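Local coordinates for protein EvdO2 (Micromonospora carbonacea, PDB 4XAB) that probably acts as a metal-dependent oxygenase of the phytanoyl-CoA dioxygenase family, catalysing an oxidative cyclization in orthosomycin biosynthesis, at residues E132-R140 and A238-M249. Residues are numbered along the deposited sequence; the frame is centred on the assembly and turned at random.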
loop_
_atom_site.group_PDB
_atom_site.type_symbol
_atom_site.label_atom_id
_atom_site.label_comp_id
_atom_site.label_asym_id
_atom_site.label_seq_id
_atom_site.Cartn_x
_atom_site.Cartn_y
_atom_site.Cartn_z
ATOM N N GLU A 132 -8.616 6.687 -1.763
ATOM C CA GLU A 132 -9.734 7.132 -2.605
ATOM C C GLU A 132 -9.535 8.563 -3.136
ATOM O O GLU A 132 -10.118 8.947 -4.150
ATOM C CB GLU A 132 -11.062 7.039 -1.843
ATOM C CG GLU A 132 -12.277 7.255 -2.764
ATOM C CD GLU A 132 -13.580 6.812 -2.141
ATOM O OE1 GLU A 132 -13.549 5.980 -1.215
ATOM O OE2 GLU A 132 -14.639 7.312 -2.575
ATOM N N ALA A 133 -8.701 9.356 -2.472
ATOM C CA ALA A 133 -8.467 10.723 -2.950
ATOM C C ALA A 133 -7.834 10.747 -4.340
ATOM O O ALA A 133 -7.900 11.760 -5.047
ATOM C CB ALA A 133 -7.589 11.490 -1.951
ATOM N N TYR A 134 -7.221 9.633 -4.725
ATOM C CA TYR A 134 -6.616 9.488 -6.047
ATOM C C TYR A 134 -7.619 9.054 -7.109
ATOM O O TYR A 134 -7.285 8.987 -8.288
ATOM C CB TYR A 134 -5.473 8.463 -6.012
ATOM C CG TYR A 134 -4.216 8.948 -5.316
ATOM C CD1 TYR A 134 -3.244 9.652 -6.014
ATOM C CD2 TYR A 134 -4.011 8.700 -3.971
ATOM C CE1 TYR A 134 -2.086 10.098 -5.374
ATOM C CE2 TYR A 134 -2.868 9.147 -3.323
ATOM C CZ TYR A 134 -1.907 9.847 -4.039
ATOM O OH TYR A 134 -0.754 10.289 -3.407
ATOM N N MET A 135 -8.839 8.744 -6.694
ATOM C CA MET A 135 -9.783 8.121 -7.610
ATOM C C MET A 135 -10.827 9.091 -8.140
ATOM O O MET A 135 -11.163 10.065 -7.478
ATOM C CB MET A 135 -10.454 6.944 -6.921
ATOM C CG MET A 135 -9.444 5.902 -6.511
ATOM S SD MET A 135 -10.246 4.627 -5.534
ATOM C CE MET A 135 -11.135 3.728 -6.782
ATOM N N ASP A 136 -11.343 8.787 -9.329
ATOM C CA ASP A 136 -12.357 9.598 -10.002
ATOM C C ASP A 136 -13.646 9.644 -9.180
ATOM O O ASP A 136 -14.248 8.607 -8.931
ATOM C CB ASP A 136 -12.614 9.000 -11.386
ATOM C CG ASP A 136 -13.444 9.882 -12.282
ATOM O OD1 ASP A 136 -14.259 10.687 -11.788
ATOM O OD2 ASP A 136 -13.280 9.732 -13.504
ATOM N N PRO A 137 -14.080 10.847 -8.762
ATOM C CA PRO A 137 -15.265 10.923 -7.890
ATOM C C PRO A 137 -16.556 10.559 -8.608
ATOM O O PRO A 137 -17.614 10.398 -7.977
ATOM C CB PRO A 137 -15.282 12.393 -7.446
ATOM C CG PRO A 137 -14.519 13.122 -8.531
ATOM C CD PRO A 137 -13.458 12.166 -8.980
ATOM N N ARG A 138 -16.477 10.435 -9.927
ATOM C CA ARG A 138 -17.650 10.079 -10.722
ATOM C C ARG A 138 -17.987 8.589 -10.660
ATOM O O ARG A 138 -19.078 8.176 -11.064
ATOM C CB ARG A 138 -17.444 10.493 -12.185
ATOM C CG ARG A 138 -17.354 11.990 -12.372
ATOM C CD ARG A 138 -17.011 12.328 -13.808
ATOM N NE ARG A 138 -15.662 11.894 -14.186
ATOM C CZ ARG A 138 -15.138 12.099 -15.396
ATOM N NH1 ARG A 138 -15.848 12.722 -16.324
ATOM N NH2 ARG A 138 -13.898 11.687 -15.675
ATOM N N TRP A 139 -17.060 7.786 -10.147
ATOM C CA TRP A 139 -17.191 6.334 -10.201
ATOM C C TRP A 139 -16.707 5.726 -8.893
ATOM O O TRP A 139 -15.530 5.837 -8.546
ATOM C CB TRP A 139 -16.397 5.771 -11.380
ATOM C CG TRP A 139 -16.912 6.303 -12.657
ATOM C CD1 TRP A 139 -16.417 7.362 -13.380
ATOM C CD2 TRP A 139 -18.085 5.859 -13.344
ATOM N NE1 TRP A 139 -17.202 7.576 -14.494
ATOM C CE2 TRP A 139 -18.233 6.672 -14.492
ATOM C CE3 TRP A 139 -19.013 4.832 -13.118
ATOM C CZ2 TRP A 139 -19.269 6.497 -15.399
ATOM C CZ3 TRP A 139 -20.058 4.670 -14.022
ATOM C CH2 TRP A 139 -20.172 5.492 -15.152
ATOM N N ARG A 140 -17.616 5.079 -8.176
ATOM C CA ARG A 140 -17.278 4.574 -6.855
ATOM C C ARG A 140 -16.911 3.106 -6.950
ATOM O O ARG A 140 -17.570 2.335 -7.629
ATOM C CB ARG A 140 -18.445 4.789 -5.885
ATOM C CG ARG A 140 -18.134 4.417 -4.434
ATOM C CD ARG A 140 -19.322 4.693 -3.522
ATOM N NE ARG A 140 -19.096 4.223 -2.154
ATOM C CZ ARG A 140 -19.437 3.014 -1.713
ATOM N NH1 ARG A 140 -20.015 2.143 -2.532
ATOM N NH2 ARG A 140 -19.197 2.671 -0.453
ATOM N N ALA A 238 -19.156 1.958 -9.965
ATOM C CA ALA A 238 -20.575 2.283 -9.993
ATOM C C ALA A 238 -20.757 3.791 -10.160
ATOM O O ALA A 238 -20.030 4.580 -9.551
ATOM C CB ALA A 238 -21.250 1.802 -8.716
ATOM N N GLU A 239 -21.737 4.186 -10.962
ATOM C CA GLU A 239 -21.966 5.603 -11.231
ATOM C C GLU A 239 -22.413 6.371 -9.988
ATOM O O GLU A 239 -23.382 5.999 -9.335
ATOM C CB GLU A 239 -22.999 5.767 -12.329
ATOM C CG GLU A 239 -23.243 7.215 -12.700
ATOM C CD GLU A 239 -24.309 7.364 -13.740
ATOM O OE1 GLU A 239 -25.006 6.362 -14.031
ATOM O OE2 GLU A 239 -24.455 8.487 -14.265
ATOM N N VAL A 240 -21.693 7.442 -9.669
ATOM C CA VAL A 240 -22.063 8.334 -8.572
ATOM C C VAL A 240 -22.975 9.456 -9.069
ATOM O O VAL A 240 -22.605 10.223 -9.963
ATOM C CB VAL A 240 -20.805 8.952 -7.895
ATOM C CG1 VAL A 240 -21.220 9.921 -6.788
ATOM C CG2 VAL A 240 -19.876 7.869 -7.367
ATOM N N ALA A 241 -24.172 9.559 -8.492
ATOM C CA ALA A 241 -25.156 10.537 -8.953
ATOM C C ALA A 241 -24.751 11.979 -8.654
ATOM O O ALA A 241 -25.005 12.878 -9.461
ATOM C CB ALA A 241 -26.521 10.241 -8.339
ATOM N N ASP A 242 -24.135 12.199 -7.493
ATOM C CA ASP A 242 -23.702 13.538 -7.106
ATOM C C ASP A 242 -22.238 13.503 -6.709
ATOM O O ASP A 242 -21.908 13.363 -5.530
ATOM C CB ASP A 242 -24.549 14.087 -5.958
ATOM C CG ASP A 242 -24.256 15.553 -5.667
ATOM O OD1 ASP A 242 -23.607 16.215 -6.507
ATOM O OD2 ASP A 242 -24.682 16.049 -4.599
ATOM N N PRO A 243 -21.352 13.612 -7.705
ATOM C CA PRO A 243 -19.911 13.462 -7.477
ATOM C C PRO A 243 -19.320 14.602 -6.640
ATOM O O PRO A 243 -19.682 15.763 -6.852
ATOM C CB PRO A 243 -19.326 13.483 -8.900
ATOM C CG PRO A 243 -20.471 13.152 -9.804
ATOM C CD PRO A 243 -21.687 13.705 -9.135
ATOM N N GLU A 244 -18.445 14.260 -5.697
ATOM C CA GLU A 244 -17.620 15.246 -4.990
ATOM C C GLU A 244 -16.718 16.006 -5.952
ATOM O O GLU A 244 -16.267 15.448 -6.946
ATOM C CB GLU A 244 -16.767 14.550 -3.926
ATOM C CG GLU A 244 -17.578 13.858 -2.876
ATOM C CD GLU A 244 -16.734 12.973 -1.966
ATOM O OE1 GLU A 244 -15.498 12.895 -2.161
ATOM O OE2 GLU A 244 -17.316 12.349 -1.058
ATOM N N PRO A 245 -16.438 17.285 -5.657
ATOM C CA PRO A 245 -15.584 18.087 -6.542
ATOM C C PRO A 245 -14.129 17.598 -6.669
ATOM O O PRO A 245 -13.611 17.602 -7.788
ATOM C CB PRO A 245 -15.628 19.488 -5.903
ATOM C CG PRO A 245 -16.171 19.291 -4.523
ATOM C CD PRO A 245 -17.077 18.102 -4.611
ATOM N N ARG A 246 -13.508 17.189 -5.564
ATOM C CA ARG A 246 -12.082 16.807 -5.523
ATOM C C ARG A 246 -11.206 17.665 -6.454
ATOM O O ARG A 246 -10.665 17.181 -7.449
ATOM C CB ARG A 246 -11.923 15.315 -5.847
ATOM C CG ARG A 246 -12.677 14.424 -4.853
ATOM C CD ARG A 246 -12.288 12.948 -4.895
ATOM N NE ARG A 246 -13.261 12.192 -4.109
ATOM C CZ ARG A 246 -13.556 10.914 -4.296
ATOM N NH1 ARG A 246 -12.942 10.222 -5.245
ATOM N NH2 ARG A 246 -14.469 10.332 -3.529
ATOM N N PRO A 247 -11.065 18.955 -6.121
ATOM C CA PRO A 247 -10.379 19.906 -7.006
ATOM C C PRO A 247 -8.875 19.634 -7.122
ATOM O O PRO A 247 -8.202 20.219 -7.973
ATOM C CB PRO A 247 -10.650 21.259 -6.342
ATOM C CG PRO A 247 -10.869 20.941 -4.906
ATOM C CD PRO A 247 -11.508 19.580 -4.861
ATOM N N TRP A 248 -8.365 18.733 -6.290
ATOM C CA TRP A 248 -6.950 18.379 -6.308
ATOM C C TRP A 248 -6.634 17.312 -7.345
ATOM O O TRP A 248 -5.481 16.923 -7.518
ATOM C CB TRP A 248 -6.520 17.870 -4.935
ATOM C CG TRP A 248 -7.292 16.638 -4.507
ATOM C CD1 TRP A 248 -7.045 15.342 -4.868
ATOM C CD2 TRP A 248 -8.435 16.604 -3.648
ATOM N NE1 TRP A 248 -7.968 14.501 -4.278
ATOM C CE2 TRP A 248 -8.829 15.254 -3.525
ATOM C CE3 TRP A 248 -9.161 17.584 -2.963
ATOM C CZ2 TRP A 248 -9.905 14.865 -2.743
ATOM C CZ3 TRP A 248 -10.236 17.189 -2.190
ATOM C CH2 TRP A 248 -10.595 15.842 -2.088
ATOM N N MET A 249 -7.665 16.810 -8.011
ATOM C CA MET A 249 -7.483 15.704 -8.935
ATOM C C MET A 249 -6.582 16.091 -10.092
ATOM O O MET A 249 -6.745 17.158 -10.680
ATOM C CB MET A 249 -8.828 15.218 -9.478
ATOM C CG MET A 249 -8.721 13.941 -10.301
ATOM S SD MET A 249 -9.545 12.538 -9.511
ATOM C CE MET A 249 -8.840 12.634 -7.870
HETATM O O HOH W 1 -14.152 7.637 -6.228
HETATM O O HOH W 2 -17.952 11.345 -5.304
HETATM O O HOH W 3 -20.897 10.136 -12.045
#
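Just past the nickel ligands His129 and Asp131 of this double-stranded beta-helix protein, the C-terminal tail lines Glu132 to Arg140, Arg246 and Trp248 gripping the end of the 3-10 segment 132-134 and Met135 after it. Extended from CG to NE, Arg246 donates from NH1 to Met135 O (2.9 Å), in the guanidinium plane but above the carbonyl plane, and from NH2 to Glu132 OE2 (3.2 Å), a bent salt bridge on the anti side, tilted 24° from the guanidinium plane. Its NE and NH2 both hold Glu244 OE1. Pro137 CB lies over one guanidinium face, toward the rim, a compact apolar cover. Trp248 NE1 points almost straight at Ala133 O (2.8 Å), which lies in the indole plane; the small Ala133 CB approaches CZ2 to 4.2 Å. Met249, bent at chi2 and chi3, sets SD 4.0 Å from Pro137 CD and CE 3.1 Å from Ala133 O. Arg140 and Ala238 form an antiparallel hydrogen-bonded pair, and Val240 N donates to Arg138 O (3.1 Å). Non-hydrogen-bonded partners Trp139 and Glu239 share a sheet face: the broad indole crosses Glu239's aliphatic part, CZ3 3.6 Å from CB, while the carboxylate leads away. Arg246's buried charge is probably offset by Glu244 and by Glu132, shared with Arg212; these directional bonds join the tail to the chain following the metal ligands.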